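Local coordinates for putative DNA protection protein (PDB 4CYB) that probably oxidises ferrous iron and stores it in ferric form, as a twelve-subunit member of the Dps family within the ferritins, at residues T74-V79 against G84-D89; Q80-V85 against Y137-T142. All coordinates share one frame; numbering follows the deposited sequence.

Interaction 1 of 2, residues T74-V79 against G84-D89; sequences TVAERV and GVAVGD. With FE (Fe (III) ion), chain B.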
ATOM      1  N   THR J  74      18.774 -16.197   6.646  1.00 19.54           N
ATOM      2  CA  THR J  74      18.352 -17.358   5.868  1.00 20.74           C
ATOM      3  C   THR J  74      19.373 -18.521   6.089  1.00 20.17           C
ATOM      4  O   THR J  74      19.004 -19.694   6.247  1.00 20.29           O
ATOM      5  CB  THR J  74      18.260 -17.024   4.377  1.00 22.38           C
ATOM      6  OG1 THR J  74      17.262 -15.987   4.155  1.00 24.64           O
ATOM      7  CG2 THR J  74      17.873 -18.340   3.541  1.00 23.01           C
ATOM      8  N   VAL J  75      20.648 -18.179   6.100  1.00 19.36           N
ATOM      9  CA  VAL J  75      21.687 -19.210   6.350  1.00 18.61           C
ATOM     10  C   VAL J  75      21.650 -19.758   7.768  1.00 20.15           C
ATOM     11  O   VAL J  75      21.756 -20.973   7.941  1.00 21.28           O
ATOM     12  CB  VAL J  75      23.092 -18.626   6.000  1.00 20.47           C
ATOM     13  CG1 VAL J  75      24.264 -19.560   6.379  1.00 24.43           C
ATOM     14  CG2 VAL J  75      23.146 -18.361   4.514  1.00 22.51           C
ATOM     15  N   ALA J  76      21.470 -18.895   8.778  1.00 18.75           N
ATOM     16  CA  ALA J  76      21.352 -19.344  10.148  1.00 20.62           C
ATOM     17  C   ALA J  76      20.158 -20.266  10.290  1.00 20.52           C
ATOM     18  O   ALA J  76      20.257 -21.294  10.937  1.00 20.13           O
ATOM     19  CB  ALA J  76      21.203 -18.181  11.093  1.00 18.02           C
ATOM     20  N   GLU J  77      19.000 -19.866   9.741  1.00 19.03           N
ATOM     21  CA  GLU J  77      17.835 -20.731   9.799  1.00 19.50           C
ATOM     22  C   GLU J  77      18.063 -22.086   9.092  1.00 19.19           C
ATOM     23  O   GLU J  77      17.549 -23.100   9.552  1.00 18.76           O
ATOM     24  CB  GLU J  77      16.590 -19.999   9.218  1.00 18.83           C
ATOM     25  CG  GLU J  77      16.087 -18.999  10.318  1.00 22.29           C
ATOM     26  CD  GLU J  77      14.776 -18.286   9.924  1.00 24.92           C
ATOM     27  OE1 GLU J  77      14.107 -18.724   8.941  1.00 26.94           O
ATOM     28  OE2 GLU J  77      14.393 -17.347  10.671  1.00 27.04           O
ATOM     29  N   ARG J  78      18.863 -22.073   8.030  1.00 18.83           N
ATOM     30  CA  ARG J  78      19.205 -23.365   7.387  1.00 20.08           C
ATOM     31  C   ARG J  78      20.016 -24.279   8.334  1.00 21.20           C
ATOM     32  O   ARG J  78      19.744 -25.502   8.424  1.00 20.60           O
ATOM     33  CB  ARG J  78      20.008 -23.098   6.128  1.00 21.63           C
ATOM     34  CG  ARG J  78      20.401 -24.375   5.370  1.00 22.97           C
ATOM     35  CD  ARG J  78      19.191 -24.916   4.640  1.00 27.11           C
ATOM     36  NE  ARG J  78      19.391 -26.250   4.016  1.00 22.18           N
ATOM     37  CZ  ARG J  78      18.372 -26.977   3.567  1.00 26.47           C
ATOM     38  NH1 ARG J  78      17.109 -26.478   3.637  1.00 28.39           N
ATOM     39  NH2 ARG J  78      18.585 -28.200   3.047  1.00 26.32           N
ATOM     40  N   VAL J  79      21.012 -23.710   9.023  1.00 20.87           N
ATOM     41  CA  VAL J  79      21.717 -24.456  10.061  1.00 21.18           C
ATOM     42  C   VAL J  79      20.770 -25.044  11.076  1.00 22.90           C
ATOM     43  O   VAL J  79      20.892 -26.237  11.420  1.00 20.25           O
ATOM     44  CB  VAL J  79      22.773 -23.587  10.754  1.00 21.25           C
ATOM     45  CG1 VAL J  79      23.399 -24.330  11.934  1.00 21.04           C
ATOM     46  CG2 VAL J  79      23.839 -23.129   9.751  1.00 20.58           C
ATOM     47  N   GLY J  84      21.455 -28.241  13.529  1.00 22.26           N
ATOM     48  CA  GLY J  84      22.747 -27.702  14.018  1.00 23.03           C
ATOM     49  C   GLY J  84      22.573 -26.449  14.884  1.00 24.04           C
ATOM     50  O   GLY J  84      21.440 -26.123  15.345  1.00 24.56           O
ATOM     51  N   VAL J  85      23.697 -25.807  15.150  1.00 21.66           N
ATOM     52  CA  VAL J  85      23.754 -24.574  15.947  1.00 25.10           C
ATOM     53  C   VAL J  85      24.406 -23.466  15.149  1.00 24.54           C
ATOM     54  O   VAL J  85      25.634 -23.529  14.807  1.00 23.82           O
ATOM     55  CB  VAL J  85      24.469 -24.807  17.317  1.00 27.04           C
ATOM     56  CG1 VAL J  85      24.353 -23.540  18.227  1.00 25.82           C
ATOM     57  CG2 VAL J  85      23.851 -26.043  17.997  1.00 25.21           C
ATOM     58  N   ALA J  86      23.607 -22.431  14.826  1.00 21.69           N
ATOM     59  CA  ALA J  86      24.149 -21.273  14.061  1.00 22.15           C
ATOM     60  C   ALA J  86      25.106 -20.452  14.940  1.00 23.10           C
ATOM     61  O   ALA J  86      24.864 -20.262  16.165  1.00 25.69           O
ATOM     62  CB  ALA J  86      22.992 -20.388  13.565  1.00 21.34           C
ATOM     63  N   VAL J  87      26.178 -19.938  14.340  1.00 21.54           N
ATOM     64  CA  VAL J  87      27.095 -19.088  15.112  1.00 23.84           C
ATOM     65  C   VAL J  87      26.385 -17.819  15.646  1.00 24.55           C
ATOM     66  O   VAL J  87      25.637 -17.159  14.900  1.00 24.81           O
ATOM     67  CB  VAL J  87      28.347 -18.728  14.308  1.00 25.89           C
ATOM     68  CG1 VAL J  87      28.015 -17.982  13.031  1.00 25.28           C
ATOM     69  CG2 VAL J  87      29.310 -17.924  15.182  1.00 24.31           C
ATOM     70  N   GLY J  88      26.553 -17.542  16.934  1.00 23.17           N
ATOM     71  CA  GLY J  88      25.726 -16.490  17.604  1.00 23.04           C
ATOM     72  C   GLY J  88      26.474 -15.199  17.881  1.00 22.42           C
ATOM     73  O   GLY J  88      26.438 -14.276  17.102  1.00 23.74           O
ATOM     74  N   ASP J  89      27.111 -15.104  19.039  1.00 21.79           N
ATOM     75  CA  ASP J  89      27.795 -13.888  19.467  1.00 23.13           C
ATOM     76  C   ASP J  89      28.953 -13.536  18.525  1.00 23.20           C
ATOM     77  O   ASP J  89      29.659 -14.456  18.048  1.00 22.79           O
ATOM     78  CB  ASP J  89      28.295 -14.082  20.902  1.00 24.08           C
ATOM     79  CG  ASP J  89      28.859 -12.818  21.519  1.00 24.62           C
ATOM     80  OD1 ASP J  89      30.050 -12.536  21.268  1.00 25.53           O
ATOM     81  OD2 ASP J  89      28.137 -12.103  22.272  1.00 24.63           O
TER
HETATM   82 FE    FE B1201      14.118 -15.113  10.576  0.50 14.85          FE
HETATM   83  O   HOH W   1      14.177 -12.741  10.593  1.00 23.42           O
HETATM   84  O   HOH W   2      11.837 -14.963  11.001  1.00 33.10           O
HETATM   85  O   HOH W   3      12.951 -15.161   8.502  1.00 29.87           O
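Val-79 of the last turns of helix 54-81 reaches into the loop that doubles back along the helix, meeting Gly-84, Val-85 and Ala-86. From its CB, which lies 4.3 Å from Ala-86 CB, the side chain divides. Branch CG1 stands anti to the backbone N (chi1 174°), beside its own carbonyl carbon, and this carries it onto the peptide between Val-85 and Ala-86: CG1 is 3.5 Å from Val-85 C and equally near Ala-86 N. A methyl so placed covers the peptide link, whose N-H is bound by Gln-80 OE1. Gly-84 carries no CB that would crowd CG1. The side chain of Val-79 also packs on Cys-25 and Leu-28 of helix 18-48. One turn earlier, Ala-76 CB meets Ala-86 CB at 3.8 Å, two methyls that let helix and loop come close.

The single hydrogen bond between the segments runs from Gly-84 N to Val-79 O (3.0 Å). It is the outer, six-to-one bond of the Schellman motif centred on Gly-83.

Glu-77 is turned away from the loop. Its extended chain brings OE2 to the ferric ion at 2.3 Å; three waters, Asp-73 and His-46 of a second subunit complete six ligands, the intersubunit iron site found in Dps proteins. The chemistry is thus divided across the helix: one face gives carboxylate oxygen to iron, while the other is buried by small apolar groups that fasten the returning loop.

Interaction 2 of 2, residues Q80-V85 against Y137-T142; sequences QTLGGV and YGDDGT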
ATOM      1  N   GLN J  80      19.828 -24.225  11.589  1.00 19.00           N
ATOM      2  CA  GLN J  80      18.884 -24.764  12.571  1.00 19.53           C
ATOM      3  C   GLN J  80      17.973 -25.871  11.982  1.00 20.23           C
ATOM      4  O   GLN J  80      17.672 -26.871  12.652  1.00 19.04           O
ATOM      5  CB  GLN J  80      18.005 -23.610  13.148  1.00 19.06           C
ATOM      6  CG  GLN J  80      18.855 -22.519  13.809  1.00 21.11           C
ATOM      7  CD  GLN J  80      19.743 -23.073  14.915  1.00 24.04           C
ATOM      8  OE1 GLN J  80      20.916 -22.804  14.912  1.00 25.56           O
ATOM      9  NE2 GLN J  80      19.202 -23.895  15.806  1.00 22.95           N
ATOM     10  N   THR J  81      17.545 -25.670  10.734  1.00 19.84           N
ATOM     11  CA  THR J  81      16.716 -26.618  10.039  1.00 20.65           C
ATOM     12  C   THR J  81      17.441 -27.984   9.912  1.00 23.67           C
ATOM     13  O   THR J  81      16.783 -29.040   9.898  1.00 21.37           O
ATOM     14  CB  THR J  81      16.398 -26.086   8.623  1.00 23.14           C
ATOM     15  OG1 THR J  81      15.561 -24.897   8.747  1.00 23.83           O
ATOM     16  CG2 THR J  81      15.662 -27.179   7.785  1.00 22.08           C
ATOM     17  N   LEU J  82      18.762 -27.952   9.816  1.00 22.70           N
ATOM     18  CA  LEU J  82      19.542 -29.221   9.721  1.00 22.06           C
ATOM     19  C   LEU J  82      19.831 -29.804  11.102  1.00 25.38           C
ATOM     20  O   LEU J  82      20.524 -30.832  11.199  1.00 24.36           O
ATOM     21  CB  LEU J  82      20.862 -28.934   8.966  1.00 20.29           C
ATOM     22  CG  LEU J  82      20.636 -28.483   7.518  1.00 25.59           C
ATOM     23  CD1 LEU J  82      21.930 -27.921   6.955  1.00 26.44           C
ATOM     24  CD2 LEU J  82      20.173 -29.606   6.602  1.00 26.42           C
ATOM     25  N   GLY J  83      19.324 -29.173  12.170  1.00 22.97           N
ATOM     26  CA  GLY J  83      19.517 -29.710  13.541  1.00 23.99           C
ATOM     27  C   GLY J  83      20.781 -29.181  14.190  1.00 24.95           C
ATOM     28  O   GLY J  83      21.182 -29.657  15.223  1.00 23.72           O
ATOM     29  N   GLY J  84      21.455 -28.241  13.529  1.00 22.26           N
ATOM     30  CA  GLY J  84      22.747 -27.702  14.018  1.00 23.03           C
ATOM     31  C   GLY J  84      22.573 -26.449  14.884  1.00 24.04           C
ATOM     32  O   GLY J  84      21.440 -26.123  15.345  1.00 24.56           O
ATOM     33  N   VAL J  85      23.697 -25.807  15.150  1.00 21.66           N
ATOM     34  CA  VAL J  85      23.754 -24.574  15.947  1.00 25.10           C
ATOM     35  C   VAL J  85      24.406 -23.466  15.149  1.00 24.54           C
ATOM     36  O   VAL J  85      25.634 -23.529  14.807  1.00 23.82           O
ATOM     37  CB  VAL J  85      24.469 -24.807  17.317  1.00 27.04           C
ATOM     38  CG1 VAL J  85      24.353 -23.540  18.227  1.00 25.82           C
ATOM     39  CG2 VAL J  85      23.851 -26.043  17.997  1.00 25.21           C
ATOM     40  N   TYR J 137      27.186 -34.687  -1.116  1.00 31.23           N
ATOM     41  CA  TYR J 137      26.604 -35.379   0.033  1.00 31.58           C
ATOM     42  C   TYR J 137      25.086 -35.518  -0.025  1.00 31.77           C
ATOM     43  O   TYR J 137      24.528 -36.113   0.871  1.00 34.35           O
ATOM     44  CB  TYR J 137      26.877 -34.632   1.328  1.00 34.60           C
ATOM     45  CG  TYR J 137      28.052 -34.990   2.187  1.00 43.87           C
ATOM     46  CD1 TYR J 137      27.993 -36.083   3.115  1.00 53.25           C
ATOM     47  CD2 TYR J 137      29.208 -34.190   2.167  1.00 46.11           C
ATOM     48  CE1 TYR J 137      29.074 -36.397   3.956  1.00 49.84           C
ATOM     49  CE2 TYR J 137      30.292 -34.484   3.006  1.00 52.12           C
ATOM     50  CZ  TYR J 137      30.224 -35.583   3.887  1.00 53.45           C
ATOM     51  OH  TYR J 137      31.323 -35.840   4.679  1.00 50.77           O
ATOM     52  N   GLY J 138      24.407 -34.936  -1.009  1.00 29.82           N
ATOM     53  CA  GLY J 138      22.964 -35.154  -1.131  1.00 28.37           C
ATOM     54  C   GLY J 138      22.120 -34.025  -0.508  1.00 28.45           C
ATOM     55  O   GLY J 138      20.880 -34.128  -0.495  1.00 27.86           O
ATOM     56  N   ASP J 139      22.773 -32.947  -0.042  1.00 26.00           N
ATOM     57  CA  ASP J 139      22.015 -31.813   0.587  1.00 24.68           C
ATOM     58  C   ASP J 139      21.594 -30.811  -0.498  1.00 22.68           C
ATOM     59  O   ASP J 139      22.218 -29.746  -0.657  1.00 23.74           O
ATOM     60  CB  ASP J 139      22.813 -31.173   1.688  1.00 22.22           C
ATOM     61  CG  ASP J 139      21.940 -30.215   2.563  1.00 24.87           C
ATOM     62  OD1 ASP J 139      20.788 -29.960   2.137  1.00 23.76           O
ATOM     63  OD2 ASP J 139      22.429 -29.741   3.595  1.00 26.03           O
ATOM     64  N   ASP J 140      20.609 -31.220  -1.308  1.00 22.84           N
ATOM     65  CA  ASP J 140      20.143 -30.419  -2.438  1.00 25.09           C
ATOM     66  C   ASP J 140      19.715 -29.020  -1.998  1.00 22.80           C
ATOM     67  O   ASP J 140      19.985 -28.042  -2.733  1.00 21.34           O
ATOM     68  CB  ASP J 140      18.932 -31.091  -3.102  1.00 27.39           C
ATOM     69  CG  ASP J 140      19.275 -32.461  -3.684  1.00 32.74           C
ATOM     70  OD1 ASP J 140      20.261 -32.506  -4.424  1.00 34.17           O
ATOM     71  OD2 ASP J 140      18.598 -33.473  -3.369  1.00 33.18           O
ATOM     72  N   GLY J 141      19.031 -28.951  -0.846  1.00 21.82           N
ATOM     73  CA  GLY J 141      18.448 -27.669  -0.367  1.00 24.03           C
ATOM     74  C   GLY J 141      19.559 -26.701   0.014  1.00 25.05           C
ATOM     75  O   GLY J 141      19.501 -25.520  -0.297  1.00 24.89           O
ATOM     76  N   THR J 142      20.615 -27.199   0.659  1.00 23.74           N
ATOM     77  CA  THR J 142      21.741 -26.367   1.025  1.00 20.85           C
ATOM     78  C   THR J 142      22.480 -25.890  -0.219  1.00 22.54           C
ATOM     79  O   THR J 142      22.899 -24.725  -0.305  1.00 21.24           O
ATOM     80  CB  THR J 142      22.685 -27.070   2.038  1.00 20.95           C
ATOM     81  OG1 THR J 142      21.974 -27.241   3.259  1.00 22.28           O
ATOM     82  CG2 THR J 142      23.985 -26.235   2.291  1.00 22.41           C
TER
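Asp-139 OD2 is gripped by two hydroxyls, Thr-142 OG1 at 2.6 Å and Ser-24 of helix 18-48, while Leu-82 lays both its methyls against it. The other oxygen, OD1, accepts from Thr-142 N at 3.1 Å with an N-H...O angle of 159°, and it also forms a salt bridge with Arg-78. Both donors of Thr-142 lie over the same face of the carboxylate, well out of its plane, which would fix the group's rotation. CG of Asp-139 stands opposite its own N (chi1 -167°), beside the carbonyl carbon, and so swings over the start of the next helix. Thr-142 OG1 in turn accepts from Arg-78 NE.

Across the contact the touching is apolar on polar. Leu-82 CD2 comes to 3.8 Å from Asp-139 OD2, and CD1 sits at the same distance from Thr-142 OG1. The leucine also packs on Leu-16 and Leu-28, walling one side of the buried carboxylate. Without the carboxylate, as with an alanine here, Thr-142 N would probably lose its capping acceptor and the guanidinium of Arg-78 this counter-charge.

Two helix ends therefore meet here: Leu-82 precedes the Schellman glycine, Gly-83, that closes helix 54-81, while Asp-139 is the N-cap of helix 140-164, directly after a second Schellman glycine, Gly-138, at one end of the ferritin-like four-helix bundle.

Overall arrangement
Both interactions are buried and both use helix 54-81, with centres about 11 Å apart; Gly-84 and Val-85 belong to each. Interaction 1 lies nearer the middle of the chain and ties the helix to the loop leading to the short helix 90-96, through methyl packing and one backbone bond, beside the iron site at a subunit interface. Interaction 2, farther out at the bundle end, sets the same helix against the start of helix 140-164, and its chemistry is a helix-capping carboxylate walled by leucine. Arg-78 joins them, since it belongs to 74-79 yet binds Asp-139 and Thr-142; Gln-80 reaches the opposite way, to Ala-86 N.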